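Glucose-6-phosphate dehydrogenase (Trypanosoma cruzi, PDB 5AQ1) catalyses the NADP-dependent oxidation of glucose 6-phosphate to 6-phosphogluconolactone, the first step of the pentose phosphate pathway. Local coordinates at residues Thr253-Ile265 against Tyr329-Thr343. Residues are numbered along the deposited sequence; the frame is centred on the assembly and turned at random.
Sequences TAGRGGYFDSIGI and YLDDPSVPKGSHCPT
Tyr-329 OH donates to the anti lone pair of Asp-261 OD1 at 2.9 Å, with the carboxylate and ring planes 28° apart, and so ties the loop that leads into helix 264-282 to the long connection between strands 313-319 and 344-349 of the C-terminal domain's mixed sheet. Ser-339 OG is modelled implausibly close to the same oxygen, so that a second bond there is doubtful in detail. The serine hydroxyl is placed more surely by its own chain: Ser-339 OG accepts from Cys-341 N at 3.1 Å, the bond that closes an ST turn. The other carboxylate oxygen, Asp-261 OD2, rests against Pro-336 CD. The phenol's hydrogen bond would favour the carboxylate form of Asp-261.

Phe-260 lies alongside, its CG anti to the backbone N (chi1 -171°), which carries the ring in among Cys-341, Tyr-329 and Thr-253. Thr-253 CG2 sits over the centre of one face, 3.6 Å above the ring plane, and Gly-264 N over the opposite face. Cys-341 SG approaches obliquely, 3.8 Å from Phe-260 CD2, while Pro-342 O meets the ring edge. Beyond the contact, Phe-260 touches Lys-367 and Asp-268, both residues of the glucose 6-phosphate pocket, whereas neighbouring Tyr-259 turns to NADPH. Farther along, Ile-265 N donates to Pro-342 O at 3.0 Å, and Ile-265 CG2 packs against Pro-342 CB.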
loop_
_atom_site.group_PDB
_atom_site.type_symbol
_atom_site.label_atom_id
_atom_site.label_comp_id
_atom_site.label_asym_id
_atom_site.label_seq_id
_atom_site.Cartn_x
_atom_site.Cartn_y
_atom_site.Cartn_z
ATOM N N THR B 253 36.121 16.348 -25.008
ATOM C CA THR B 253 35.576 16.453 -26.360
ATOM C C THR B 253 36.625 16.997 -27.333
ATOM O O THR B 253 36.282 17.560 -28.372
ATOM C CB THR B 253 34.350 17.385 -26.378
ATOM O OG1 THR B 253 34.717 18.661 -25.849
ATOM C CG2 THR B 253 33.219 16.807 -25.543
ATOM N N ALA B 254 37.903 16.829 -26.995
ATOM C CA ALA B 254 38.994 17.317 -27.841
ATOM C C ALA B 254 39.211 16.384 -29.030
ATOM O O ALA B 254 38.913 15.191 -28.952
ATOM C CB ALA B 254 40.276 17.447 -27.031
ATOM N N GLY B 255 39.713 16.938 -30.131
ATOM C CA GLY B 255 40.027 16.156 -31.323
ATOM C C GLY B 255 38.833 15.688 -32.140
ATOM O O GLY B 255 39.007 14.964 -33.123
ATOM N N ARG B 256 37.625 16.102 -31.755
ATOM C CA ARG B 256 36.406 15.706 -32.462
ATOM C C ARG B 256 36.195 16.569 -33.707
ATOM O O ARG B 256 35.398 16.216 -34.577
ATOM C CB ARG B 256 35.178 15.819 -31.545
ATOM C CG ARG B 256 35.296 15.160 -30.167
ATOM C CD ARG B 256 35.830 13.733 -30.080
ATOM N NE ARG B 256 36.735 13.585 -28.927
ATOM C CZ ARG B 256 37.062 12.433 -28.336
ATOM N NH1 ARG B 256 36.588 11.271 -28.776
ATOM N NH2 ARG B 256 37.886 12.439 -27.290
ATOM N N GLY B 257 36.909 17.693 -33.789
ATOM C CA GLY B 257 36.745 18.653 -34.877
ATOM C C GLY B 257 35.608 19.626 -34.612
ATOM O O GLY B 257 35.056 20.208 -35.547
ATOM N N GLY B 258 35.268 19.810 -33.334
ATOM C CA GLY B 258 34.181 20.698 -32.926
ATOM C C GLY B 258 32.793 20.161 -33.224
ATOM O O GLY B 258 31.829 20.923 -33.257
ATOM N N TYR B 259 32.685 18.851 -33.434
ATOM C CA TYR B 259 31.403 18.215 -33.731
ATOM C C TYR B 259 30.439 18.321 -32.549
ATOM O O TYR B 259 29.223 18.425 -32.729
ATOM C CB TYR B 259 31.627 16.744 -34.092
ATOM C CG TYR B 259 30.361 15.973 -34.395
ATOM C CD1 TYR B 259 29.529 16.347 -35.450
ATOM C CD2 TYR B 259 30.000 14.862 -33.633
ATOM C CE1 TYR B 259 28.370 15.641 -35.736
ATOM C CE2 TYR B 259 28.844 14.147 -33.912
ATOM C CZ TYR B 259 28.032 14.538 -34.964
ATOM O OH TYR B 259 26.882 13.829 -35.246
ATOM N N PHE B 260 30.997 18.296 -31.342
ATOM C CA PHE B 260 30.214 18.348 -30.113
ATOM C C PHE B 260 29.586 19.724 -29.854
ATOM O O PHE B 260 28.523 19.811 -29.238
ATOM C CB PHE B 260 31.102 17.947 -28.930
ATOM C CG PHE B 260 30.358 17.762 -27.642
ATOM C CD1 PHE B 260 29.797 16.534 -27.317
ATOM C CD2 PHE B 260 30.226 18.815 -26.744
ATOM C CE1 PHE B 260 29.111 16.361 -26.125
ATOM C CE2 PHE B 260 29.543 18.647 -25.551
ATOM C CZ PHE B 260 28.984 17.420 -25.241
ATOM N N ASP B 261 30.227 20.788 -30.335
ATOM C CA ASP B 261 29.806 22.156 -30.008
ATOM C C ASP B 261 28.362 22.480 -30.393
ATOM O O ASP B 261 27.660 23.175 -29.654
ATOM C CB ASP B 261 30.738 23.177 -30.658
ATOM C CG ASP B 261 30.530 24.576 -30.117
ATOM O OD1 ASP B 261 30.759 24.779 -28.907
ATOM O OD2 ASP B 261 30.136 25.467 -30.901
ATOM N N SER B 262 27.931 21.985 -31.548
ATOM C CA SER B 262 26.568 22.214 -32.011
ATOM C C SER B 262 25.567 21.252 -31.369
ATOM O O SER B 262 24.365 21.426 -31.533
ATOM C CB SER B 262 26.500 22.087 -33.535
ATOM O OG SER B 262 26.927 20.801 -33.960
ATOM N N ILE B 263 26.061 20.251 -30.640
ATOM C CA ILE B 263 25.212 19.216 -30.051
ATOM C C ILE B 263 25.005 19.446 -28.552
ATOM O O ILE B 263 23.873 19.648 -28.104
ATOM C CB ILE B 263 25.799 17.808 -30.309
ATOM C CG1 ILE B 263 25.928 17.568 -31.815
ATOM C CG2 ILE B 263 24.916 16.723 -29.706
ATOM C CD1 ILE B 263 26.721 16.334 -32.185
ATOM N N GLY B 264 26.090 19.410 -27.780
ATOM C CA GLY B 264 26.014 19.586 -26.326
ATOM C C GLY B 264 25.647 18.304 -25.600
ATOM O O GLY B 264 25.201 17.337 -26.214
ATOM N N ILE B 265 25.833 18.305 -24.283
ATOM C CA ILE B 265 25.651 17.094 -23.469
ATOM C C ILE B 265 24.192 16.623 -23.398
ATOM O O ILE B 265 23.930 15.429 -23.253
ATOM C CB ILE B 265 26.230 17.281 -22.037
ATOM C CG1 ILE B 265 26.382 15.939 -21.306
ATOM C CG2 ILE B 265 25.374 18.236 -21.208
ATOM C CD1 ILE B 265 27.406 15.009 -21.918
ATOM N N TYR B 329 37.749 23.151 -22.679
ATOM C CA TYR B 329 36.837 23.000 -23.808
ATOM C C TYR B 329 37.048 24.115 -24.832
ATOM O O TYR B 329 37.055 23.860 -26.036
ATOM C CB TYR B 329 35.374 22.988 -23.337
ATOM C CG TYR B 329 34.394 22.839 -24.476
ATOM C CD1 TYR B 329 34.148 21.595 -25.042
ATOM C CD2 TYR B 329 33.729 23.942 -25.005
ATOM C CE1 TYR B 329 33.263 21.450 -26.097
ATOM C CE2 TYR B 329 32.844 23.807 -26.061
ATOM C CZ TYR B 329 32.618 22.559 -26.601
ATOM O OH TYR B 329 31.745 22.416 -27.646
ATOM N N LEU B 330 37.223 25.344 -24.345
ATOM C CA LEU B 330 37.405 26.512 -25.213
ATOM C C LEU B 330 38.796 26.602 -25.852
ATOM O O LEU B 330 39.009 27.441 -26.722
ATOM C CB LEU B 330 37.107 27.805 -24.443
ATOM C CG LEU B 330 35.662 27.996 -23.964
ATOM C CD1 LEU B 330 35.573 29.126 -22.951
ATOM C CD2 LEU B 330 34.720 28.254 -25.133
ATOM N N ASP B 331 39.737 25.761 -25.420
ATOM C CA ASP B 331 41.067 25.702 -26.044
ATOM C C ASP B 331 41.094 24.802 -27.285
ATOM O O ASP B 331 42.052 24.845 -28.056
ATOM C CB ASP B 331 42.123 25.228 -25.038
ATOM C CG ASP B 331 42.263 26.161 -23.847
ATOM O OD1 ASP B 331 41.899 27.352 -23.964
ATOM O OD2 ASP B 331 42.742 25.698 -22.787
ATOM N N ASP B 332 40.060 23.981 -27.469
ATOM C CA ASP B 332 39.935 23.164 -28.674
ATOM C C ASP B 332 39.788 24.104 -29.870
ATOM O O ASP B 332 38.829 24.869 -29.928
ATOM C CB ASP B 332 38.719 22.227 -28.558
ATOM C CG ASP B 332 38.485 21.383 -29.810
ATOM O OD1 ASP B 332 39.342 21.362 -30.716
ATOM O OD2 ASP B 332 37.428 20.727 -29.885
ATOM N N PRO B 333 40.734 24.055 -30.830
ATOM C CA PRO B 333 40.700 25.013 -31.946
ATOM C C PRO B 333 39.439 24.982 -32.827
ATOM O O PRO B 333 39.243 25.898 -33.626
ATOM C CB PRO B 333 41.939 24.634 -32.778
ATOM C CG PRO B 333 42.278 23.243 -32.370
ATOM C CD PRO B 333 41.901 23.158 -30.925
ATOM N N SER B 334 38.601 23.956 -32.685
ATOM C CA SER B 334 37.384 23.830 -33.489
ATOM C C SER B 334 36.109 24.412 -32.858
ATOM O O SER B 334 35.042 24.329 -33.468
ATOM C CB SER B 334 37.141 22.359 -33.817
ATOM O OG SER B 334 38.290 21.771 -34.393
ATOM N N VAL B 335 36.200 24.985 -31.657
ATOM C CA VAL B 335 35.022 25.576 -31.005
ATOM C C VAL B 335 35.113 27.109 -30.996
ATOM O O VAL B 335 36.170 27.657 -30.681
ATOM C CB VAL B 335 34.798 25.026 -29.566
ATOM C CG1 VAL B 335 35.052 23.527 -29.519
ATOM C CG2 VAL B 335 35.660 25.737 -28.532
ATOM N N PRO B 336 34.011 27.806 -31.353
ATOM C CA PRO B 336 33.996 29.271 -31.267
ATOM C C PRO B 336 34.267 29.755 -29.852
ATOM O O PRO B 336 34.050 29.018 -28.891
ATOM C CB PRO B 336 32.573 29.645 -31.695
ATOM C CG PRO B 336 32.105 28.498 -32.513
ATOM C CD PRO B 336 32.756 27.283 -31.923
ATOM N N LYS B 337 34.723 30.992 -29.731
ATOM C CA LYS B 337 35.293 31.466 -28.475
ATOM C C LYS B 337 34.249 31.770 -27.399
ATOM O O LYS B 337 34.545 31.657 -26.205
ATOM C CB LYS B 337 36.170 32.694 -28.732
ATOM C CG LYS B 337 37.555 32.576 -28.127
ATOM C CD LYS B 337 38.530 33.508 -28.811
ATOM C CE LYS B 337 39.949 33.183 -28.397
ATOM N NZ LYS B 337 40.826 34.355 -28.618
ATOM N N GLY B 338 33.037 32.141 -27.814
ATOM C CA GLY B 338 31.956 32.448 -26.874
ATOM C C GLY B 338 30.883 31.375 -26.823
ATOM O O GLY B 338 29.694 31.686 -26.711
ATOM N N SER B 339 31.302 30.114 -26.888
ATOM C CA SER B 339 30.371 28.993 -26.950
ATOM C C SER B 339 29.649 28.793 -25.622
ATOM O O SER B 339 30.276 28.832 -24.563
ATOM C CB SER B 339 31.117 27.710 -27.326
ATOM O OG SER B 339 30.235 26.605 -27.385
ATOM N N HIS B 340 28.332 28.579 -25.693
ATOM C CA HIS B 340 27.529 28.215 -24.519
ATOM C C HIS B 340 27.443 26.698 -24.376
ATOM O O HIS B 340 26.746 26.205 -23.491
ATOM C CB HIS B 340 26.076 28.724 -24.609
ATOM C CG HIS B 340 25.919 30.087 -25.208
ATOM N ND1 HIS B 340 26.303 31.239 -24.556
ATOM C CD2 HIS B 340 25.373 30.483 -26.382
ATOM C CE1 HIS B 340 26.025 32.285 -25.316
ATOM N NE2 HIS B 340 25.460 31.853 -26.429
ATOM N N CYS B 341 28.116 25.954 -25.252
ATOM C CA CYS B 341 27.914 24.515 -25.312
ATOM C C CYS B 341 28.225 23.855 -23.972
ATOM O O CYS B 341 29.353 23.940 -23.478
ATOM C CB CYS B 341 28.762 23.876 -26.405
ATOM S SG CYS B 341 28.401 22.121 -26.610
ATOM N N PRO B 342 27.220 23.199 -23.378
ATOM C CA PRO B 342 27.441 22.536 -22.107
ATOM C C PRO B 342 28.071 21.156 -22.277
ATOM O O PRO B 342 27.612 20.353 -23.095
ATOM C CB PRO B 342 26.030 22.412 -21.539
ATOM C CG PRO B 342 25.161 22.275 -22.741
ATOM C CD PRO B 342 25.828 23.051 -23.845
ATOM N N THR B 343 29.123 20.899 -21.506
ATOM C CA THR B 343 29.719 19.570 -21.404
ATOM C C THR B 343 29.198 18.838 -20.161
ATOM O O THR B 343 29.471 17.650 -19.983
ATOM C CB THR B 343 31.258 19.650 -21.353
ATOM O OG1 THR B 343 31.676 20.346 -20.171
ATOM C CG2 THR B 343 31.798 20.371 -22.583
#